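Long-range contacts in ANGPTL4 C-terminal chain (Homo sapiens, PDB 6U73), which is the C-terminal fibrinogen-like domain of a secreted protein that mediates inactivation of lipoprotein lipase and so regulates triglyceride clearance from the blood: residues A[77-82]-A[107-112]; A[140-145]-A[164-169]; A[170-175]-A[194-199]. One frame throughout, in Å; residues are numbered along the deposited sequence.

Interaction 1: residues A[77-82]-A[107-112]; sequences KVHSIT and VHLGGE
Within the fibrinogen C-terminal domain, helix 75-82 rests H79 on the chain where strand 100-109 runs out into the loop that begins at G110. The flat imidazole does most of the touching. G111 CA sits almost squarely over the ring as a CH-pi contact, 3.5 Å from the H79 ring centroid and 9° off the normal. G111 N lies over that same face; at 3.3 Å it is close to H79 NE2, yet the angle is too poor for a hydrogen bond, and the approach is a matter of backbone stacking on the ring. The ring's rim faces a carbonyl: L109 O lies at the edge, in plane, 3.2 Å from H79 CD2, where a weakly polarised C-H probably meets it favourably. G110 O approaches H79 CD2 obliquely, at 3.4 Å. With CG trans to the backbone N (chi1 178°), H79 extends straight from the helix to the loop.

Beside the ring, L109 directs its side chain at the helix. The L109 CD2 branch meets V78 CG1 at 3.8 Å, the two side chains crossing at about a right angle, and L109 CB lies 4.0 Å from T82 OG1. V78 and T82, one turn apart on the helix, flank H79, and L109 touches all three.

The short helix and strand axes pass 9.1 Å apart at 119°. Strand 100-109 is held between strands 87-94 and 118-120, V107 packing on L89, L118 and L120, while T82 reaches S87 and, past G111, E112 forms a salt bridge with K61 of helix 57-62.

Interaction 2: residues A[140-145]-A[164-169]; sequences VPFSTW and GWWFGT. With MYR (myristic acid), chain B.
F142 and W166 meet edge to face where two loops of the fibrinogen-like domain run antiparallel, joined by a single beta bridge. The phenyl ring stands nearly upright on the indole: the planes lie at 83°, the F142 ring centroid is 4.9 Å from that of the W166 five-membered ring, and F142 CD1 comes down on the face with 3.5 Å to W166 CE2. F142 CG is trans to the backbone N (chi1 -157°), which carries the phenyl ring to the W166 face. One face of F142 in turn covers the backbone N of W165. W166 NE1 donates to Y116 O, which probably limits rotation of the indole; V140 O lies near the ring edge, 3.2 Å from W166 CD1.

The bridge itself pairs S143 with W165 through both backbone bonds: S143 N to W165 O is 2.8 Å, and W165 N meets S143 O at 3.0 Å. Beyond it the chain turns sharply, W166 and F167 each centring an inverse gamma turn, which brings G168 to V140; V140 CG1 is 3.4 Å from G168 N. F167 CD2 comes near S143 CB, while the ring also packs against C157 and A158 of helix 157-160.

The same stretch meets the myristic acid: W166 O lies 3.3 Å from its C10, and T169 OG1 donates a hydrogen bond of 3.0 Å to its carboxylate atom O1.

Interaction 3: residues A[170-175]-A[194-199]; sequences CSHSNL and IFWKTW. With MYR (myristic acid), chain B.
The H172 imidazole lies between a fatty acid and a water, with its edge turned to the face of W196. Myristic acid C8 is over the centre of one face, 4.0 Å above the plane; water 2 lies over the opposite face, toward the rim. S173 OG lies in the ring plane, 2.7 Å from H172 ND1 in a hydrogen bond; H172 NE2 bonds to water 1, which also reaches T198 OG1. Against W196 the pair is T-shaped: H172 ring centroid to W196 six-membered-ring centroid is 5.0 Å, the planes are 71° apart, and H172 CE1 is 3.9 Å from W196 CZ2. The indole edge meets L175 CD2 and the end of the lipid tail, C14.

F195 works from the other side of the ribbon. Its CG is placed between the backbone N and the carbonyl carbon (chi1 78°), which folds the ring back over its partner strand: one face covers S173 C and N174 N, while S171 O approaches the edge. R202 makes a cation-pi contact with this ring.

Between the W196 and F195 side chains runs a two-stranded antiparallel sheet. N174 N donates to F195 O (2.9 Å), F195 N returns a bond to N174 O (3.0 Å), and K197 N bonds H172 O at 3.0 Å. K197 then bends its chain toward the lipid head group; K197 NZ is modelled 2.5 Å from myristic acid O2, a doubtfully short hydrogen bond.

The loop leading into strand 173-174 is tied to helix 157-160 by the C170-C157 disulfide, and the ribbon backs onto the large sheet: L175 packs on V91 and L93 of strand 87-94 and M211 of strand 208-215, W196 on L93 and on L103 and F105 of strand 100-109.

In the fold
Interactions 2 and 3 build one lipid site. Their centres are 12 Å apart, and both touch the same myristic acid: the acid's head group lies between T169 of interaction 2 and K197 of interaction 3, while W166 and H172 line the chain. The two contacts also meet directly, W165 NE1 lying 3.0 Å from S173 OG in a probable hydrogen bond, and W165 CH2 packing on L175 CG at 3.6 Å. Interaction 1 stands off from the ligand, the L109 side chain being about 10 Å from it. It reaches interaction 2 through L109 CD1, 4.3 Å from W166 CZ2, but stays about 9 Å, nearest atoms, from interaction 3, on the opposite side of the chain's centre.

Interaction 1: residues A[77-82]-A[107-112]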
loop_
_atom_site.group_PDB
_atom_site.type_symbol
_atom_site.label_atom_id
_atom_site.label_comp_id
_atom_site.label_asym_id
_atom_site.label_seq_id
_atom_site.Cartn_x
_atom_site.Cartn_y
_atom_site.Cartn_z
ATOM N N LYS A 77 11.119 5.156 1.175
ATOM C CA LYS A 77 10.708 6.528 0.772
ATOM C C LYS A 77 9.431 6.908 1.527
ATOM O O LYS A 77 9.355 8.051 2.022
ATOM C CB LYS A 77 10.488 6.596 -0.743
ATOM C CG LYS A 77 11.708 6.267 -1.594
ATOM C CD LYS A 77 11.812 7.114 -2.844
ATOM C CE LYS A 77 12.314 6.340 -4.045
ATOM N NZ LYS A 77 13.457 5.465 -3.694
ATOM N N VAL A 78 8.471 5.981 1.608
ATOM C CA VAL A 78 7.215 6.234 2.305
ATOM C C VAL A 78 7.477 6.514 3.780
ATOM O O VAL A 78 6.915 7.455 4.350
ATOM C CB VAL A 78 6.246 5.052 2.116
ATOM C CG1 VAL A 78 4.977 5.279 2.888
ATOM C CG2 VAL A 78 5.936 4.853 0.654
ATOM N N HIS A 79 8.356 5.719 4.413
ATOM C CA HIS A 79 8.652 5.934 5.826
ATOM C C HIS A 79 9.448 7.213 6.064
ATOM O O HIS A 79 9.329 7.827 7.129
ATOM C CB HIS A 79 9.412 4.756 6.418
ATOM C CG HIS A 79 9.770 4.959 7.855
ATOM N ND1 HIS A 79 11.043 5.299 8.267
ATOM C CD2 HIS A 79 9.006 4.927 8.978
ATOM C CE1 HIS A 79 11.057 5.434 9.583
ATOM N NE2 HIS A 79 9.833 5.214 10.038
ATOM N N SER A 80 10.266 7.640 5.110
ATOM C CA SER A 80 10.877 8.946 5.304
ATOM C C SER A 80 9.840 10.057 5.234
ATOM O O SER A 80 10.026 11.108 5.854
ATOM C CB SER A 80 11.995 9.170 4.292
ATOM O OG SER A 80 11.460 9.465 3.026
ATOM N N ILE A 81 8.720 9.830 4.556
ATOM C CA ILE A 81 7.688 10.857 4.521
ATOM C C ILE A 81 6.866 10.847 5.805
ATOM O O ILE A 81 6.573 11.902 6.377
ATOM C CB ILE A 81 6.799 10.671 3.283
ATOM C CG1 ILE A 81 7.590 10.979 2.013
ATOM C CG2 ILE A 81 5.542 11.557 3.399
ATOM C CD1 ILE A 81 6.882 10.551 0.702
ATOM N N THR A 82 6.469 9.669 6.284
ATOM C CA THR A 82 5.638 9.644 7.478
ATOM C C THR A 82 6.445 9.939 8.738
ATOM O O THR A 82 5.905 10.499 9.695
ATOM C CB THR A 82 4.934 8.291 7.614
ATOM O OG1 THR A 82 5.903 7.259 7.851
ATOM C CG2 THR A 82 4.174 7.964 6.355
ATOM N N VAL A 107 -3.133 5.617 10.331
ATOM C CA VAL A 107 -2.108 4.618 10.598
ATOM C C VAL A 107 -0.838 5.303 11.080
ATOM O O VAL A 107 -0.616 6.495 10.859
ATOM C CB VAL A 107 -1.771 3.750 9.360
ATOM C CG1 VAL A 107 -3.017 3.108 8.775
ATOM C CG2 VAL A 107 -1.018 4.590 8.297
ATOM N N HIS A 108 0.001 4.520 11.738
ATOM C CA HIS A 108 1.418 4.800 11.872
ATOM C C HIS A 108 2.171 3.770 11.042
ATOM O O HIS A 108 1.682 2.652 10.834
ATOM C CB HIS A 108 1.868 4.740 13.348
ATOM C CG HIS A 108 1.428 5.918 14.162
ATOM N ND1 HIS A 108 0.154 6.031 14.685
ATOM C CD2 HIS A 108 2.088 7.045 14.529
ATOM C CE1 HIS A 108 0.054 7.171 15.346
ATOM N NE2 HIS A 108 1.212 7.805 15.268
ATOM N N LEU A 109 3.365 4.141 10.567
ATOM C CA LEU A 109 4.195 3.237 9.771
ATOM C C LEU A 109 5.593 3.181 10.362
ATOM O O LEU A 109 6.257 4.216 10.477
ATOM C CB LEU A 109 4.272 3.678 8.309
ATOM C CG LEU A 109 5.312 2.869 7.523
ATOM C CD1 LEU A 109 4.793 1.450 7.316
ATOM C CD2 LEU A 109 5.639 3.510 6.173
ATOM N N GLY A 110 6.059 1.976 10.698
ATOM C CA GLY A 110 7.374 1.859 11.274
ATOM C C GLY A 110 8.463 1.812 10.226
ATOM O O GLY A 110 8.217 1.628 9.032
ATOM N N GLY A 111 9.701 1.972 10.695
ATOM C CA GLY A 111 10.861 1.875 9.830
ATOM C C GLY A 111 11.247 0.438 9.526
ATOM O O GLY A 111 10.591 -0.526 9.926
ATOM N N GLU A 112 12.348 0.298 8.787
ATOM C CA GLU A 112 12.824 -1.033 8.418
ATOM C C GLU A 112 13.110 -1.905 9.645
ATOM O O GLU A 112 12.960 -3.133 9.582
ATOM C CB GLU A 112 14.080 -0.934 7.544
ATOM C CG GLU A 112 14.646 -2.316 7.241
ATOM C CD GLU A 112 15.509 -2.392 6.011
ATOM O OE1 GLU A 112 15.324 -3.374 5.254
ATOM O OE2 GLU A 112 16.384 -1.506 5.824
#

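Interaction 2: residues A[140-145]-A[164-169]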
loop_
_atom_site.group_PDB
_atom_site.type_symbol
_atom_site.label_atom_id
_atom_site.label_comp_id
_atom_site.label_asym_id
_atom_site.label_seq_id
_atom_site.Cartn_x
_atom_site.Cartn_y
_atom_site.Cartn_z
ATOM N N VAL A 140 1.424 -4.912 12.034
ATOM C CA VAL A 140 1.522 -5.897 10.956
ATOM C C VAL A 140 2.773 -5.641 10.121
ATOM O O VAL A 140 2.860 -4.620 9.429
ATOM C CB VAL A 140 0.273 -5.900 10.061
ATOM C CG1 VAL A 140 0.412 -6.967 8.977
ATOM C CG2 VAL A 140 -0.978 -6.131 10.873
ATOM N N PRO A 141 3.750 -6.541 10.142
ATOM C CA PRO A 141 4.936 -6.356 9.302
ATOM C C PRO A 141 4.614 -6.563 7.833
ATOM O O PRO A 141 3.662 -7.258 7.462
ATOM C CB PRO A 141 5.905 -7.433 9.803
ATOM C CG PRO A 141 4.986 -8.541 10.332
ATOM C CD PRO A 141 3.793 -7.799 10.925
ATOM N N PHE A 142 5.427 -5.913 6.999
ATOM C CA PHE A 142 5.434 -6.140 5.567
ATOM C C PHE A 142 6.165 -7.435 5.247
ATOM O O PHE A 142 7.143 -7.784 5.903
ATOM C CB PHE A 142 6.128 -4.970 4.848
ATOM C CG PHE A 142 5.739 -4.824 3.417
ATOM C CD1 PHE A 142 4.567 -4.163 3.076
ATOM C CD2 PHE A 142 6.545 -5.348 2.401
ATOM C CE1 PHE A 142 4.197 -4.021 1.733
ATOM C CE2 PHE A 142 6.182 -5.209 1.060
ATOM C CZ PHE A 142 5.013 -4.546 0.723
ATOM N N SER A 143 5.715 -8.122 4.196
ATOM C CA SER A 143 6.330 -9.381 3.789
ATOM C C SER A 143 6.437 -9.473 2.274
ATOM O O SER A 143 5.545 -9.033 1.542
ATOM C CB SER A 143 5.537 -10.602 4.301
ATOM O OG SER A 143 5.582 -10.708 5.715
ATOM N N THR A 144 7.536 -10.071 1.831
ATOM C CA THR A 144 7.815 -10.451 0.455
ATOM C C THR A 144 8.198 -11.923 0.464
ATOM O O THR A 144 8.411 -12.513 1.526
ATOM C CB THR A 144 8.963 -9.621 -0.140
ATOM O OG1 THR A 144 10.128 -9.781 0.685
ATOM C CG2 THR A 144 8.589 -8.153 -0.187
ATOM N N TRP A 145 8.306 -12.526 -0.722
ATOM C CA TRP A 145 8.571 -13.962 -0.765
ATOM C C TRP A 145 9.911 -14.309 -0.131
ATOM O O TRP A 145 10.039 -15.368 0.482
ATOM C CB TRP A 145 8.500 -14.493 -2.195
ATOM C CG TRP A 145 9.581 -14.009 -3.119
ATOM C CD1 TRP A 145 9.494 -12.981 -4.013
ATOM C CD2 TRP A 145 10.903 -14.558 -3.261
ATOM N NE1 TRP A 145 10.688 -12.840 -4.689
ATOM C CE2 TRP A 145 11.565 -13.800 -4.248
ATOM C CE3 TRP A 145 11.594 -15.611 -2.635
ATOM C CZ2 TRP A 145 12.888 -14.065 -4.642
ATOM C CZ3 TRP A 145 12.908 -15.876 -3.026
ATOM C CH2 TRP A 145 13.536 -15.108 -4.028
ATOM N N GLY A 164 4.300 -8.084 -2.498
ATOM C CA GLY A 164 4.623 -7.746 -1.121
ATOM C C GLY A 164 3.453 -7.043 -0.465
ATOM O O GLY A 164 2.752 -6.251 -1.107
ATOM N N TRP A 165 3.240 -7.333 0.816
ATOM C CA TRP A 165 2.042 -6.806 1.454
ATOM C C TRP A 165 2.164 -6.917 2.967
ATOM O O TRP A 165 3.002 -7.649 3.502
ATOM C CB TRP A 165 0.776 -7.529 0.954
ATOM C CG TRP A 165 -0.513 -6.778 1.213
ATOM C CD1 TRP A 165 -1.560 -7.202 1.960
ATOM C CD2 TRP A 165 -0.874 -5.472 0.721
ATOM N NE1 TRP A 165 -2.561 -6.255 1.963
ATOM C CE2 TRP A 165 -2.166 -5.186 1.205
ATOM C CE3 TRP A 165 -0.237 -4.533 -0.096
ATOM C CZ2 TRP A 165 -2.828 -3.977 0.927
ATOM C CZ3 TRP A 165 -0.897 -3.328 -0.380
ATOM C CH2 TRP A 165 -2.175 -3.065 0.129
ATOM N N TRP A 166 1.330 -6.141 3.645
ATOM C CA TRP A 166 1.105 -6.296 5.076
ATOM C C TRP A 166 0.091 -7.422 5.263
ATOM O O TRP A 166 -1.111 -7.201 5.418
ATOM C CB TRP A 166 0.600 -4.998 5.669
ATOM C CG TRP A 166 1.557 -3.882 5.600
ATOM C CD1 TRP A 166 2.610 -3.646 6.439
ATOM C CD2 TRP A 166 1.545 -2.805 4.650
ATOM N NE1 TRP A 166 3.254 -2.488 6.067
ATOM C CE2 TRP A 166 2.616 -1.955 4.973
ATOM C CE3 TRP A 166 0.725 -2.479 3.569
ATOM C CZ2 TRP A 166 2.890 -0.800 4.251
ATOM C CZ3 TRP A 166 1.003 -1.335 2.842
ATOM C CH2 TRP A 166 2.078 -0.512 3.184
ATOM N N PHE A 167 0.585 -8.656 5.199
ATOM C CA PHE A 167 -0.264 -9.846 5.296
ATOM C C PHE A 167 -0.583 -10.100 6.768
ATOM O O PHE A 167 -0.006 -10.971 7.421
ATOM C CB PHE A 167 0.423 -11.059 4.671
ATOM C CG PHE A 167 0.621 -10.975 3.165
ATOM C CD1 PHE A 167 -0.460 -10.985 2.300
ATOM C CD2 PHE A 167 1.899 -10.949 2.619
ATOM C CE1 PHE A 167 -0.262 -10.929 0.911
ATOM C CE2 PHE A 167 2.098 -10.905 1.257
ATOM C CZ PHE A 167 1.018 -10.898 0.398
ATOM N N GLY A 168 -1.485 -9.292 7.340
ATOM C CA GLY A 168 -1.952 -9.485 8.728
ATOM C C GLY A 168 -2.486 -10.892 8.775
ATOM O O GLY A 168 -2.034 -11.697 9.564
ATOM N N THR A 169 -3.480 -11.144 7.950
ATOM C CA THR A 169 -3.792 -12.553 7.654
ATOM C C THR A 169 -3.394 -12.757 6.191
ATOM O O THR A 169 -2.966 -11.837 5.498
ATOM C CB THR A 169 -5.265 -12.931 7.810
ATOM O OG1 THR A 169 -5.976 -12.276 6.770
ATOM C CG2 THR A 169 -5.849 -12.577 9.153
HETATM C C1 MYR B . -9.798 -10.998 7.616
HETATM O O1 MYR B . -8.890 -11.772 7.215
HETATM O O2 MYR B . -10.823 -10.810 6.910
HETATM C C2 MYR B . -9.655 -10.288 8.961
HETATM C C3 MYR B . -8.243 -9.720 9.089
HETATM C C4 MYR B . -8.254 -8.544 10.063
HETATM C C5 MYR B . -7.478 -7.376 9.459
HETATM C C6 MYR B . -5.979 -7.629 9.609
HETATM C C7 MYR B . -5.233 -6.297 9.600
HETATM C C8 MYR B . -5.337 -5.664 8.214
HETATM C C9 MYR B . -3.941 -5.291 7.720
HETATM C C10 MYR B . -3.849 -5.547 6.217
HETATM C C11 MYR B . -3.218 -4.338 5.533
HETATM C C12 MYR B . -4.221 -3.186 5.508
HETATM C C13 MYR B . -3.793 -2.161 4.460
HETATM C C14 MYR B . -4.511 -0.839 4.721
#

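Interaction 3: residues A[170-175]-A[194-199]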
loop_
_atom_site.group_PDB
_atom_site.type_symbol
_atom_site.label_atom_id
_atom_site.label_comp_id
_atom_site.label_asym_id
_atom_site.label_seq_id
_atom_site.Cartn_x
_atom_site.Cartn_y
_atom_site.Cartn_z
ATOM N N CYS A 170 -3.514 -13.967 5.728
ATOM C CA CYS A 170 -3.242 -14.202 4.327
ATOM C C CYS A 170 -4.514 -14.120 3.495
ATOM O O CYS A 170 -4.502 -14.523 2.330
ATOM C CB CYS A 170 -2.560 -15.560 4.170
ATOM S SG CYS A 170 -1.362 -15.736 2.803
ATOM N N SER A 171 -5.602 -13.574 4.065
ATOM C CA SER A 171 -6.921 -13.566 3.438
ATOM C C SER A 171 -7.629 -12.215 3.504
ATOM O O SER A 171 -8.811 -12.140 3.146
ATOM C CB SER A 171 -7.847 -14.619 4.083
ATOM O OG SER A 171 -7.291 -15.921 4.053
ATOM N N HIS A 172 -6.972 -11.152 3.969
ATOM C CA HIS A 172 -7.654 -9.862 4.089
ATOM C C HIS A 172 -7.581 -9.043 2.800
ATOM O O HIS A 172 -8.609 -8.618 2.264
ATOM C CB HIS A 172 -7.071 -9.040 5.244
ATOM C CG HIS A 172 -7.636 -7.657 5.321
ATOM N ND1 HIS A 172 -7.111 -6.599 4.610
ATOM C CD2 HIS A 172 -8.704 -7.166 5.993
ATOM C CE1 HIS A 172 -7.817 -5.510 4.857
ATOM N NE2 HIS A 172 -8.795 -5.829 5.687
ATOM N N SER A 173 -6.373 -8.788 2.313
ATOM C CA SER A 173 -6.187 -7.985 1.111
ATOM C C SER A 173 -4.822 -8.291 0.526
ATOM O O SER A 173 -3.968 -8.913 1.165
ATOM C CB SER A 173 -6.297 -6.480 1.390
ATOM O OG SER A 173 -5.501 -6.132 2.510
ATOM N N ASN A 174 -4.640 -7.833 -0.707
ATOM C CA ASN A 174 -3.360 -7.808 -1.395
ATOM C C ASN A 174 -3.519 -6.956 -2.638
ATOM O O ASN A 174 -3.935 -7.461 -3.686
ATOM C CB ASN A 174 -2.893 -9.205 -1.786
ATOM C CG ASN A 174 -1.495 -9.206 -2.364
ATOM O OD1 ASN A 174 -0.840 -8.156 -2.467
ATOM N ND2 ASN A 174 -1.025 -10.381 -2.748
ATOM N N LEU A 175 -3.225 -5.661 -2.528
ATOM C CA LEU A 175 -3.303 -4.800 -3.698
ATOM C C LEU A 175 -2.060 -4.907 -4.578
ATOM O O LEU A 175 -2.032 -4.320 -5.662
ATOM C CB LEU A 175 -3.534 -3.354 -3.259
ATOM C CG LEU A 175 -4.748 -3.106 -2.354
ATOM C CD1 LEU A 175 -5.036 -1.615 -2.220
ATOM C CD2 LEU A 175 -5.982 -3.839 -2.869
ATOM N N ILE A 194 -5.209 -9.398 -7.173
ATOM C CA ILE A 194 -5.349 -8.104 -6.521
ATOM C C ILE A 194 -6.733 -8.070 -5.874
ATOM O O ILE A 194 -7.759 -8.021 -6.567
ATOM C CB ILE A 194 -5.168 -6.967 -7.533
ATOM C CG1 ILE A 194 -3.820 -7.121 -8.257
ATOM C CG2 ILE A 194 -5.332 -5.596 -6.864
ATOM C CD1 ILE A 194 -3.690 -6.245 -9.488
ATOM N N PHE A 195 -6.784 -8.107 -4.544
ATOM C CA PHE A 195 -8.061 -8.319 -3.884
ATOM C C PHE A 195 -8.152 -7.497 -2.609
ATOM O O PHE A 195 -7.146 -7.123 -2.005
ATOM C CB PHE A 195 -8.298 -9.813 -3.590
ATOM C CG PHE A 195 -7.555 -10.343 -2.385
ATOM C CD1 PHE A 195 -6.239 -10.773 -2.490
ATOM C CD2 PHE A 195 -8.191 -10.453 -1.156
ATOM C CE1 PHE A 195 -5.562 -11.287 -1.376
ATOM C CE2 PHE A 195 -7.529 -10.961 -0.039
ATOM C CZ PHE A 195 -6.217 -11.384 -0.147
ATOM N N TRP A 196 -9.390 -7.217 -2.219
ATOM C CA TRP A 196 -9.721 -6.590 -0.937
ATOM C C TRP A 196 -11.013 -7.267 -0.479
ATOM O O TRP A 196 -12.085 -6.965 -1.008
ATOM C CB TRP A 196 -9.888 -5.087 -1.101
ATOM C CG TRP A 196 -10.125 -4.357 0.160
ATOM C CD1 TRP A 196 -11.312 -4.217 0.809
ATOM C CD2 TRP A 196 -9.151 -3.653 0.944
ATOM N NE1 TRP A 196 -11.144 -3.471 1.949
ATOM C CE2 TRP A 196 -9.827 -3.110 2.056
ATOM C CE3 TRP A 196 -7.776 -3.423 0.809
ATOM C CZ2 TRP A 196 -9.179 -2.359 3.032
ATOM C CZ3 TRP A 196 -7.130 -2.679 1.780
ATOM C CH2 TRP A 196 -7.835 -2.156 2.882
ATOM N N LYS A 197 -10.875 -8.305 0.338
ATOM C CA LYS A 197 -11.982 -9.227 0.713
ATOM C C LYS A 197 -13.320 -8.572 1.054
ATOM O O LYS A 197 -14.312 -9.018 0.529
ATOM C CB LYS A 197 -11.576 -10.218 1.801
ATOM C CG LYS A 197 -12.586 -11.333 2.017
ATOM C CD LYS A 197 -12.192 -12.340 3.045
ATOM C CE LYS A 197 -12.160 -11.773 4.445
ATOM N NZ LYS A 197 -11.426 -12.662 5.368
ATOM N N THR A 198 -13.337 -7.558 1.900
ATOM C CA THR A 198 -14.606 -7.016 2.370
ATOM C C THR A 198 -15.321 -6.170 1.329
ATOM O O THR A 198 -16.496 -5.860 1.524
ATOM C CB THR A 198 -14.411 -6.194 3.644
ATOM O OG1 THR A 198 -13.588 -5.061 3.366
ATOM C CG2 THR A 198 -13.760 -7.038 4.705
ATOM N N TRP A 199 -14.668 -5.831 0.239
ATOM C CA TRP A 199 -15.397 -5.094 -0.809
ATOM C C TRP A 199 -16.019 -6.071 -1.811
ATOM O O TRP A 199 -17.185 -6.309 -1.729
ATOM C CB TRP A 199 -14.550 -4.009 -1.479
ATOM C CG TRP A 199 -15.370 -3.118 -2.354
ATOM C CD1 TRP A 199 -16.610 -2.649 -2.080
ATOM C CD2 TRP A 199 -15.057 -2.629 -3.664
ATOM N NE1 TRP A 199 -17.081 -1.898 -3.108
ATOM C CE2 TRP A 199 -16.154 -1.870 -4.096
ATOM C CE3 TRP A 199 -13.969 -2.751 -4.518
ATOM C CZ2 TRP A 199 -16.184 -1.230 -5.322
ATOM C CZ3 TRP A 199 -13.999 -2.130 -5.738
ATOM C CH2 TRP A 199 -15.090 -1.380 -6.133
HETATM C C1 MYR B . -9.798 -10.998 7.616
HETATM O O1 MYR B . -8.890 -11.772 7.215
HETATM O O2 MYR B . -10.823 -10.810 6.910
HETATM C C2 MYR B . -9.655 -10.288 8.961
HETATM C C3 MYR B . -8.243 -9.720 9.089
HETATM C C4 MYR B . -8.254 -8.544 10.063
HETATM C C5 MYR B . -7.478 -7.376 9.459
HETATM C C6 MYR B . -5.979 -7.629 9.609
HETATM C C7 MYR B . -5.233 -6.297 9.600
HETATM C C8 MYR B . -5.337 -5.664 8.214
HETATM C C9 MYR B . -3.941 -5.291 7.720
HETATM C C10 MYR B . -3.849 -5.547 6.217
HETATM C C11 MYR B . -3.218 -4.338 5.533
HETATM C C12 MYR B . -4.221 -3.186 5.508
HETATM C C13 MYR B . -3.793 -2.161 4.460
HETATM C C14 MYR B . -4.511 -0.839 4.721
HETATM O O HOH W 1 -11.499 -4.589 5.316
HETATM O O HOH W 2 -10.793 -6.804 3.346
#